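Local coordinates for protein mitogen (Streptococcus dysgalactiae, PDB 2J4X) that acts as a bacterial superantigen, a mitogen of the staphylococcal and streptococcal toxin family that carries a bound zinc ion, at residues I128-K133 against D141-K146; F134-E139 against N191-M196; W168-K173 against S200-Y205. One frame throughout, in Å; residues are numbered along the deposited sequence.

In the fold
All three contacts lie in the beta-grasp part of the chain. Followed from the N terminus, interaction 1 closes the shortest loop: strand 126-132 leads through the short strand 134-136 into helix 137-150, which folds back over it. Interaction 2 opens inside that loop, at 134-139, and closes only at 191-196, so the two cross. Interaction 3 starts after interaction 1 has closed and ends beyond interaction 2, crossing the latter by joining 168-173 to 200-205. Helix 137-150 joins them through Leu-144 and Phe-137, which pack on Trp-168; from the strand, Phe-130 touches both Met-196 and Phe-202.

Interaction 1. Residues I128-K133 against D141-K146; sequences ITFQNK and DVRLRK
Bent at its third torsion (chi3 62°) and otherwise extended beyond CB, the side chain of Arg-143 leaves the helix and swings its guanidinium across strand 128-132, while chi1 of Ile-128, -60°, puts CG1 beside the backbone N and leaves CG2 anti to it, against that flat group. The guanidinium meets the carbonyl of Thr-129 end-on, NH1 and NH2 of Arg-143 both donating to the one oxygen. NH2 lies 3.0 Å from Thr-129 O, in the carbonyl plane and on a lone pair; NH1, at 2.9 Å from the same Thr-129 O, is tilted from that plane. Because the two N-H groups belong to one rigid guanidinium and share one oxygen, both bonds are bent, with N-H...O angles of about 140°. Ile-128 CG2 sits over the centre of one guanidinium face, 3.4 Å from Arg-143 CZ, a greasy floor that suits a flat cation whose polar rim is used in plane. A helix packed across one face of a mixed sheet is the hallmark of the beta-grasp fold; here helix 137-150 runs roughly antiparallel to the outer strand 126-132. The apolar part of that packing is Ile-128 CD1 against Leu-144 CB at 4.1 Å, two branched aliphatics crossing at about a right angle. Phe-130 approaches Arg-143 obliquely, its CE2 3.7 Å from NH1, and any cation-pi attraction is weak at this range. Glu-139, one helical turn earlier, forms a salt bridge with NH1 and thereby helps to position the arginine.

Interaction 2. Residues F134-E139 against N191-M196; sequences FVTFQE and NETIDM
Val-135 and Ile-194 form the hydrogen-bonded pair of a short antiparallel bridge, flanked by the non-hydrogen-bonded pairs Phe-134 with Asp-195 and Thr-136 with Thr-193; Val-135 N is 3.2 Å from Ile-194 O, and the return bond from Ile-194 N to Val-135 O is 2.6 Å and nearly straight (177°).

Both gamma carbons of Val-135 lie against Met-196: CG2 is 3.4 Å from Met-196 SD, and CG1 meets Met-196 CG. The thioether chain, bent at chi2 and chi3, curls across the valine at about a right angle, as a flexible unbranched residue can. On this buried face Ile-194 runs CG1 alongside the start of the helix, 3.9 Å from Phe-137 CA; Ile-140 of the same helix packs on both Val-135 and Ile-194. The other face is more open. There the Phe-134 ring tilts against the carboxylate of Asp-195, planes 48° apart and CZ 3.6 Å from Asp-195 OD2, while Asp-195 OD1 is hydrogen-bonded to the hydroxyl of Ser-197.

The side chains of Thr-136 and Thr-193 diverge and meet through their methyls, Thr-136 CG2 and Thr-193 CG2. Beyond the strand, Phe-137 N donates to Glu-192 O, reaching it from above the carbonyl plane, and a water that also donates to this oxygen accepts from Gln-138 N. The carbonyl thus serves the first turn of the helix. Thr-136 OG1, placed between its backbone N and carbonyl carbon (chi1 52°), accepts from Glu-139 N at 3.2 Å. Thr-136 stands at the N-cap of helix 137-150, and this is its capping bond, so the two-stranded sheet ends in a capped helix start within the beta-grasp domain.

Interaction 3. Residues W168-K173 against S200-Y205; sequences WGIHYK and SHFDVY. With ZN (zinc ion), chain B.
His-171 reaches across to strand 200-205 from its first side-chain atom onward. Its CB lies over one face of the His-201 ring, 3.7 Å from the ring centroid, a CH-pi contact displaced toward the rim. CG, set opposite the backbone N (chi1 -154°), carries the imidazole forward alongside that of His-201, the two planes 35° apart. His-171 ND1 then binds the zinc ion at 2.2 Å, while NE2 of the same ring makes a weak hydrogen bond to Asn-175. The zinc also takes His-201 NE2 at 2.1 Å and Asp-203 OD2 at 2.2 Å. Histidine and aspartate suit the site, offering ring nitrogens and an anionic oxygen to a divalent cation. As in related superantigens, where such a zinc bridges to the beta chain of MHC class II, the site probably serves receptor binding. Ser-200 OG accepts from His-201 ND1 at 3.1 Å, in the ring plane, which fixes the rotation of that imidazole.

The two strands are neighbours in the mixed sheet of the beta-grasp domain, and a classic beta bulge interrupts their pairing: Ser-200 N and His-201 N both donate to His-171 O. Gly-169 pairs with Asp-203 through two backbone bonds; Asp-203 sends its carboxylate to the zinc face, where glycine adds no side chain. The opposite face, holding Trp-168, Ile-170 and Phe-202, is buried under helix 137-150. The edge of the Trp-168 six-membered ring points at the face of Phe-202, planes at 85°, and Ile-170 CG1 lies 3.9 Å from Phe-202 CE2. Trp-168 NE1 is satisfied by Asp-141 of the helix.

Interaction 1. Residues I128-K133 against D141-K146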
loop_
_atom_site.group_PDB
_atom_site.type_symbol
_atom_site.label_atom_id
_atom_site.label_comp_id
_atom_site.label_asym_id
_atom_site.label_seq_id
_atom_site.Cartn_x
_atom_site.Cartn_y
_atom_site.Cartn_z
ATOM N N ILE A 128 -9.226 -1.540 9.386
ATOM C CA ILE A 128 -7.994 -2.185 8.910
ATOM C C ILE A 128 -7.149 -2.269 10.163
ATOM O O ILE A 128 -6.958 -1.275 10.869
ATOM C CB ILE A 128 -7.202 -1.352 7.850
ATOM C CG1 ILE A 128 -8.060 -1.085 6.603
ATOM C CG2 ILE A 128 -5.951 -2.122 7.421
ATOM C CD1 ILE A 128 -7.364 -0.175 5.557
ATOM N N THR A 129 -6.652 -3.461 10.444
ATOM C CA THR A 129 -5.830 -3.679 11.623
ATOM C C THR A 129 -4.322 -3.699 11.332
ATOM O O THR A 129 -3.874 -4.322 10.362
ATOM C CB THR A 129 -6.246 -5.007 12.330
ATOM O OG1 THR A 129 -7.576 -4.880 12.866
ATOM C CG2 THR A 129 -5.283 -5.339 13.457
ATOM N N PHE A 130 -3.564 -2.985 12.178
ATOM C CA PHE A 130 -2.088 -2.899 12.113
ATOM C C PHE A 130 -1.484 -3.277 13.479
ATOM O O PHE A 130 -2.085 -3.039 14.528
ATOM C CB PHE A 130 -1.620 -1.485 11.757
ATOM C CG PHE A 130 -2.220 -0.951 10.500
ATOM C CD1 PHE A 130 -3.420 -0.251 10.531
ATOM C CD2 PHE A 130 -1.597 -1.151 9.278
ATOM C CE1 PHE A 130 -3.993 0.248 9.354
ATOM C CE2 PHE A 130 -2.165 -0.654 8.104
ATOM C CZ PHE A 130 -3.363 0.044 8.149
ATOM N N GLN A 131 -0.297 -3.864 13.459
ATOM C CA GLN A 131 0.336 -4.246 14.705
ATOM C C GLN A 131 1.714 -3.618 14.955
ATOM O O GLN A 131 2.409 -4.011 15.907
ATOM C CB GLN A 131 0.418 -5.766 14.806
ATOM C CG GLN A 131 1.176 -6.410 13.702
ATOM C CD GLN A 131 1.004 -7.903 13.711
ATOM O OE1 GLN A 131 1.624 -8.614 14.510
ATOM N NE2 GLN A 131 0.143 -8.397 12.823
ATOM N N ASN A 132 2.091 -2.645 14.107
ATOM C CA ASN A 132 3.351 -1.890 14.224
ATOM C C ASN A 132 3.042 -0.403 14.220
ATOM O O ASN A 132 2.107 0.046 13.545
ATOM C CB ASN A 132 4.290 -2.216 13.078
ATOM C CG ASN A 132 4.876 -3.583 13.212
ATOM O OD1 ASN A 132 5.534 -3.869 14.214
ATOM N ND2 ASN A 132 4.639 -4.453 12.224
ATOM N N LYS A 133 3.821 0.360 14.980
ATOM C CA LYS A 133 3.625 1.802 15.093
ATOM C C LYS A 133 3.900 2.462 13.755
ATOM O O LYS A 133 3.296 3.484 13.403
ATOM C CB LYS A 133 4.574 2.365 16.143
ATOM C CG LYS A 133 4.434 3.853 16.382
ATOM C CD LYS A 133 5.358 4.302 17.492
ATOM C CE LYS A 133 4.783 5.522 18.150
ATOM N NZ LYS A 133 3.422 5.212 18.679
ATOM N N ASP A 141 -2.358 1.899 1.616
ATOM C CA ASP A 141 -2.998 2.163 0.331
ATOM C C ASP A 141 -3.474 0.897 -0.363
ATOM O O ASP A 141 -4.614 0.824 -0.815
ATOM C CB ASP A 141 -2.036 2.954 -0.571
ATOM C CG ASP A 141 -2.737 3.575 -1.779
ATOM O OD1 ASP A 141 -3.895 4.018 -1.635
ATOM O OD2 ASP A 141 -2.133 3.643 -2.866
ATOM N N VAL A 142 -2.592 -0.094 -0.442
ATOM C CA VAL A 142 -2.908 -1.372 -1.062
ATOM C C VAL A 142 -3.996 -2.159 -0.323
ATOM O O VAL A 142 -4.880 -2.730 -0.943
ATOM C CB VAL A 142 -1.632 -2.263 -1.175
ATOM C CG1 VAL A 142 -2.026 -3.713 -1.537
ATOM C CG2 VAL A 142 -0.669 -1.648 -2.218
ATOM N N ARG A 143 -3.926 -2.228 0.997
ATOM C CA ARG A 143 -4.954 -2.942 1.739
ATOM C C ARG A 143 -6.309 -2.188 1.645
ATOM O O ARG A 143 -7.391 -2.811 1.557
ATOM C CB ARG A 143 -4.515 -3.103 3.202
ATOM C CG ARG A 143 -3.269 -3.962 3.387
ATOM C CD ARG A 143 -2.865 -4.057 4.858
ATOM N NE ARG A 143 -3.894 -4.692 5.682
ATOM C CZ ARG A 143 -3.842 -4.778 7.006
ATOM N NH1 ARG A 143 -2.816 -4.270 7.656
ATOM N NH2 ARG A 143 -4.806 -5.374 7.687
ATOM N N LEU A 144 -6.257 -0.858 1.651
ATOM C CA LEU A 144 -7.480 -0.071 1.571
ATOM C C LEU A 144 -8.133 -0.277 0.225
ATOM O O LEU A 144 -9.356 -0.428 0.144
ATOM C CB LEU A 144 -7.202 1.428 1.795
ATOM C CG LEU A 144 -8.433 2.348 1.780
ATOM C CD1 LEU A 144 -8.238 3.507 2.738
ATOM C CD2 LEU A 144 -8.694 2.835 0.370
ATOM N N ARG A 145 -7.328 -0.287 -0.835
ATOM C CA ARG A 145 -7.875 -0.479 -2.182
ATOM C C ARG A 145 -8.444 -1.886 -2.346
ATOM O O ARG A 145 -9.535 -2.040 -2.878
ATOM C CB ARG A 145 -6.810 -0.214 -3.256
ATOM C CG ARG A 145 -6.430 1.242 -3.376
ATOM C CD ARG A 145 -5.288 1.453 -4.339
ATOM N NE ARG A 145 -4.733 2.794 -4.217
ATOM C CZ ARG A 145 -4.635 3.671 -5.212
ATOM N NH1 ARG A 145 -5.056 3.368 -6.429
ATOM N NH2 ARG A 145 -4.086 4.847 -4.986
ATOM N N LYS A 146 -7.715 -2.902 -1.876
ATOM C CA LYS A 146 -8.154 -4.298 -1.966
ATOM C C LYS A 146 -9.467 -4.523 -1.203
ATOM O O LYS A 146 -10.340 -5.258 -1.654
ATOM C CB LYS A 146 -7.058 -5.236 -1.453
ATOM C CG LYS A 146 -5.966 -5.512 -2.470
ATOM C CD LYS A 146 -4.853 -6.386 -1.861
ATOM C CE LYS A 146 -3.749 -6.758 -2.851
ATOM N NZ LYS A 146 -4.173 -7.817 -3.785
#

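Interaction 2. Residues F134-E139 against N191-M196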
loop_
_atom_site.group_PDB
_atom_site.type_symbol
_atom_site.label_atom_id
_atom_site.label_comp_id
_atom_site.label_asym_id
_atom_site.label_seq_id
_atom_site.Cartn_x
_atom_site.Cartn_y
_atom_site.Cartn_z
ATOM N N PHE A 134 4.833 1.857 13.020
ATOM C CA PHE A 134 5.233 2.344 11.708
ATOM C C PHE A 134 4.864 1.356 10.625
ATOM O O PHE A 134 5.236 0.196 10.685
ATOM C CB PHE A 134 6.753 2.653 11.687
ATOM C CG PHE A 134 7.125 3.857 12.534
ATOM C CD1 PHE A 134 7.579 3.698 13.846
ATOM C CD2 PHE A 134 6.866 5.159 12.069
ATOM C CE1 PHE A 134 7.755 4.822 14.689
ATOM C CE2 PHE A 134 7.038 6.276 12.903
ATOM C CZ PHE A 134 7.479 6.104 14.213
ATOM N N VAL A 135 4.074 1.820 9.661
ATOM C CA VAL A 135 3.674 0.991 8.526
ATOM C C VAL A 135 3.865 1.843 7.272
ATOM O O VAL A 135 3.635 3.056 7.293
ATOM C CB VAL A 135 2.162 0.498 8.608
ATOM C CG1 VAL A 135 1.865 -0.085 9.988
ATOM C CG2 VAL A 135 1.202 1.614 8.252
ATOM N N THR A 136 4.305 1.221 6.187
ATOM C CA THR A 136 4.489 1.966 4.957
ATOM C C THR A 136 3.134 2.476 4.469
ATOM O O THR A 136 2.101 1.866 4.752
ATOM C CB THR A 136 5.081 1.086 3.826
ATOM O OG1 THR A 136 4.294 -0.110 3.671
ATOM C CG2 THR A 136 6.517 0.749 4.122
ATOM N N PHE A 137 3.146 3.602 3.756
ATOM C CA PHE A 137 1.936 4.144 3.159
ATOM C C PHE A 137 1.464 3.129 2.089
ATOM O O PHE A 137 0.261 2.937 1.892
ATOM C CB PHE A 137 2.231 5.495 2.502
ATOM C CG PHE A 137 1.123 5.985 1.601
ATOM C CD1 PHE A 137 -0.068 6.457 2.133
ATOM C CD2 PHE A 137 1.254 5.919 0.209
ATOM C CE1 PHE A 137 -1.104 6.849 1.299
ATOM C CE2 PHE A 137 0.209 6.312 -0.630
ATOM C CZ PHE A 137 -0.960 6.772 -0.077
ATOM N N GLN A 138 2.413 2.478 1.402
ATOM C CA GLN A 138 2.072 1.499 0.385
ATOM C C GLN A 138 1.168 0.409 0.946
ATOM O O GLN A 138 0.208 -0.001 0.270
ATOM C CB GLN A 138 3.316 0.844 -0.203
ATOM C CG GLN A 138 2.925 -0.304 -1.133
ATOM C CD GLN A 138 4.099 -0.972 -1.813
ATOM O OE1 GLN A 138 3.916 -1.818 -2.685
ATOM N NE2 GLN A 138 5.311 -0.592 -1.425
ATOM N N GLU A 139 1.472 -0.059 2.166
ATOM C CA GLU A 139 0.678 -1.099 2.818
ATOM C C GLU A 139 -0.756 -0.635 3.074
ATOM O O GLU A 139 -1.707 -1.354 2.761
ATOM C CB GLU A 139 1.288 -1.527 4.152
ATOM C CG GLU A 139 0.404 -2.577 4.863
ATOM C CD GLU A 139 0.916 -3.016 6.216
ATOM O OE1 GLU A 139 2.137 -2.991 6.452
ATOM O OE2 GLU A 139 0.088 -3.416 7.042
ATOM N N ASN A 191 9.408 4.438 0.023
ATOM C CA ASN A 191 9.192 3.839 1.332
ATOM C C ASN A 191 8.612 4.795 2.324
ATOM O O ASN A 191 9.018 4.785 3.474
ATOM C CB ASN A 191 10.488 3.309 1.919
ATOM C CG ASN A 191 10.936 2.050 1.267
ATOM O OD1 ASN A 191 10.173 1.099 1.185
ATOM N ND2 ASN A 191 12.187 2.023 0.791
ATOM N N GLU A 192 7.678 5.631 1.901
ATOM C CA GLU A 192 7.061 6.570 2.827
ATOM C C GLU A 192 6.439 5.700 3.914
ATOM O O GLU A 192 5.847 4.671 3.598
ATOM C CB GLU A 192 5.976 7.369 2.104
ATOM C CG GLU A 192 5.701 8.732 2.712
ATOM C CD GLU A 192 4.413 9.394 2.208
ATOM O OE1 GLU A 192 4.035 9.169 1.023
ATOM O OE2 GLU A 192 3.790 10.157 3.003
ATOM N N THR A 193 6.609 6.077 5.181
ATOM C CA THR A 193 6.030 5.339 6.322
ATOM C C THR A 193 5.059 6.226 7.140
ATOM O O THR A 193 5.260 7.432 7.277
ATOM C CB THR A 193 7.123 4.800 7.279
ATOM O OG1 THR A 193 8.002 5.870 7.635
ATOM C CG2 THR A 193 7.933 3.700 6.619
ATOM N N ILE A 194 4.003 5.626 7.677
ATOM C CA ILE A 194 3.016 6.370 8.443
ATOM C C ILE A 194 3.159 6.003 9.908
ATOM O O ILE A 194 3.367 4.847 10.234
ATOM C CB ILE A 194 1.571 6.010 7.960
ATOM C CG1 ILE A 194 1.457 6.235 6.451
ATOM C CG2 ILE A 194 0.512 6.869 8.685
ATOM C CD1 ILE A 194 1.571 7.689 6.015
ATOM N N ASP A 195 3.069 6.985 10.795
ATOM C CA ASP A 195 3.158 6.723 12.236
ATOM C C ASP A 195 1.723 6.425 12.610
ATOM O O ASP A 195 0.900 7.341 12.683
ATOM C CB ASP A 195 3.615 7.970 12.999
ATOM C CG ASP A 195 3.890 7.695 14.480
ATOM O OD1 ASP A 195 3.226 6.809 15.080
ATOM O OD2 ASP A 195 4.773 8.390 15.045
ATOM N N MET A 196 1.414 5.161 12.866
ATOM C CA MET A 196 0.036 4.817 13.152
ATOM C C MET A 196 -0.563 5.460 14.400
ATOM O O MET A 196 -1.787 5.650 14.473
ATOM C CB MET A 196 -0.128 3.291 13.177
ATOM C CG MET A 196 0.153 2.598 11.830
ATOM S SD MET A 196 -0.731 3.338 10.420
ATOM C CE MET A 196 -2.407 3.006 10.837
HETATM O O HOH W 1 5.226 3.647 1.059
#

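Interaction 3. Residues W168-K173 against S200-Y205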
loop_
_atom_site.group_PDB
_atom_site.type_symbol
_atom_site.label_atom_id
_atom_site.label_comp_id
_atom_site.label_asym_id
_atom_site.label_seq_id
_atom_site.Cartn_x
_atom_site.Cartn_y
_atom_site.Cartn_z
ATOM N N TRP A 168 -9.020 9.059 -1.186
ATOM C CA TRP A 168 -9.195 8.767 0.215
ATOM C C TRP A 168 -8.137 9.526 0.967
ATOM O O TRP A 168 -7.273 10.156 0.369
ATOM C CB TRP A 168 -9.071 7.266 0.497
ATOM C CG TRP A 168 -7.696 6.738 0.325
ATOM C CD1 TRP A 168 -7.064 6.436 -0.856
ATOM C CD2 TRP A 168 -6.762 6.444 1.367
ATOM N NE1 TRP A 168 -5.792 5.963 -0.608
ATOM C CE2 TRP A 168 -5.578 5.960 0.747
ATOM C CE3 TRP A 168 -6.806 6.543 2.769
ATOM C CZ2 TRP A 168 -4.448 5.573 1.484
ATOM C CZ3 TRP A 168 -5.686 6.160 3.496
ATOM C CH2 TRP A 168 -4.518 5.677 2.849
ATOM N N GLY A 169 -8.215 9.468 2.288
ATOM C CA GLY A 169 -7.237 10.146 3.113
ATOM C C GLY A 169 -7.008 9.533 4.482
ATOM O O GLY A 169 -7.855 8.841 5.033
ATOM N N ILE A 170 -5.819 9.788 5.012
ATOM C CA ILE A 170 -5.432 9.344 6.338
ATOM C C ILE A 170 -5.764 10.580 7.159
ATOM O O ILE A 170 -5.176 11.649 6.941
ATOM C CB ILE A 170 -3.911 9.085 6.414
ATOM C CG1 ILE A 170 -3.556 7.905 5.511
ATOM C CG2 ILE A 170 -3.480 8.848 7.870
ATOM C CD1 ILE A 170 -2.076 7.722 5.273
ATOM N N HIS A 171 -6.730 10.462 8.064
ATOM C CA HIS A 171 -7.102 11.604 8.885
ATOM C C HIS A 171 -6.411 11.494 10.218
ATOM O O HIS A 171 -6.770 10.665 11.062
ATOM C CB HIS A 171 -8.610 11.696 9.077
ATOM C CG HIS A 171 -9.093 13.093 9.355
ATOM N ND1 HIS A 171 -10.282 13.587 8.856
ATOM C CD2 HIS A 171 -8.536 14.105 10.064
ATOM C CE1 HIS A 171 -10.434 14.841 9.242
ATOM N NE2 HIS A 171 -9.389 15.180 9.978
ATOM N N TYR A 172 -5.391 12.342 10.356
ATOM C CA TYR A 172 -4.543 12.436 11.535
ATOM C C TYR A 172 -5.284 12.995 12.742
ATOM O O TYR A 172 -6.308 13.672 12.593
ATOM C CB TYR A 172 -3.300 13.284 11.210
ATOM C CG TYR A 172 -2.343 12.578 10.265
ATOM C CD1 TYR A 172 -2.272 12.928 8.914
ATOM C CD2 TYR A 172 -1.557 11.505 10.710
ATOM C CE1 TYR A 172 -1.448 12.220 8.021
ATOM C CE2 TYR A 172 -0.731 10.790 9.826
ATOM C CZ TYR A 172 -0.686 11.151 8.484
ATOM O OH TYR A 172 0.090 10.434 7.602
ATOM N N LYS A 173 -4.773 12.682 13.932
ATOM C CA LYS A 173 -5.372 13.140 15.165
ATOM C C LYS A 173 -5.217 14.655 15.307
ATOM O O LYS A 173 -6.020 15.312 15.974
ATOM C CB LYS A 173 -4.726 12.416 16.330
ATOM C CG LYS A 173 -5.115 10.961 16.415
ATOM C CD LYS A 173 -4.321 10.261 17.500
ATOM C CE LYS A 173 -4.728 8.817 17.639
ATOM N NZ LYS A 173 -3.955 8.109 18.700
ATOM N N SER A 200 -5.979 8.988 13.143
ATOM C CA SER A 200 -7.253 8.812 13.796
ATOM C C SER A 200 -8.065 7.797 12.990
ATOM O O SER A 200 -8.442 6.748 13.516
ATOM C CB SER A 200 -8.000 10.130 13.885
ATOM O OG SER A 200 -9.265 9.911 14.494
ATOM N N HIS A 201 -8.315 8.088 11.716
ATOM C CA HIS A 201 -9.090 7.172 10.879
ATOM C C HIS A 201 -8.792 7.379 9.410
ATOM O O HIS A 201 -7.988 8.241 9.060
ATOM C CB HIS A 201 -10.583 7.387 11.092
ATOM C CG HIS A 201 -11.022 8.802 10.884
ATOM N ND1 HIS A 201 -10.828 9.790 11.827
ATOM C CD2 HIS A 201 -11.636 9.401 9.837
ATOM C CE1 HIS A 201 -11.307 10.935 11.374
ATOM N NE2 HIS A 201 -11.804 10.727 10.169
ATOM N N PHE A 202 -9.438 6.580 8.557
ATOM C CA PHE A 202 -9.271 6.696 7.105
ATOM C C PHE A 202 -10.600 7.148 6.510
ATOM O O PHE A 202 -11.650 6.660 6.925
ATOM C CB PHE A 202 -8.880 5.350 6.474
ATOM C CG PHE A 202 -7.568 4.806 6.957
ATOM C CD1 PHE A 202 -7.401 3.433 7.137
ATOM C CD2 PHE A 202 -6.506 5.663 7.255
ATOM C CE1 PHE A 202 -6.195 2.916 7.617
ATOM C CE2 PHE A 202 -5.299 5.162 7.734
ATOM C CZ PHE A 202 -5.143 3.782 7.917
ATOM N N ASP A 203 -10.549 8.082 5.555
ATOM C CA ASP A 203 -11.751 8.590 4.886
ATOM C C ASP A 203 -11.727 8.285 3.401
ATOM O O ASP A 203 -10.764 8.610 2.709
ATOM C CB ASP A 203 -11.884 10.099 5.062
ATOM C CG ASP A 203 -12.291 10.496 6.466
ATOM O OD1 ASP A 203 -13.287 9.937 7.002
ATOM O OD2 ASP A 203 -11.609 11.381 7.026
ATOM N N VAL A 204 -12.795 7.671 2.910
ATOM C CA VAL A 204 -12.887 7.320 1.499
ATOM C C VAL A 204 -13.948 8.202 0.844
ATOM O O VAL A 204 -15.075 8.240 1.312
ATOM C CB VAL A 204 -13.269 5.849 1.344
ATOM C CG1 VAL A 204 -13.277 5.469 -0.112
ATOM C CG2 VAL A 204 -12.304 4.983 2.135
ATOM N N TYR A 205 -13.589 8.921 -0.223
ATOM C CA TYR A 205 -14.529 9.816 -0.918
ATOM C C TYR A 205 -14.876 9.359 -2.308
ATOM O O TYR A 205 -14.227 9.762 -3.275
ATOM C CB TYR A 205 -13.968 11.232 -0.998
ATOM C CG TYR A 205 -13.751 11.816 0.362
ATOM C CD1 TYR A 205 -12.512 11.710 1.009
ATOM C CD2 TYR A 205 -14.806 12.407 1.044
ATOM C CE1 TYR A 205 -12.340 12.185 2.307
ATOM C CE2 TYR A 205 -14.649 12.878 2.336
ATOM C CZ TYR A 205 -13.422 12.767 2.959
ATOM O OH TYR A 205 -13.304 13.254 4.234
HETATM ZN ZN ZN B . -12.139 12.375 8.902
#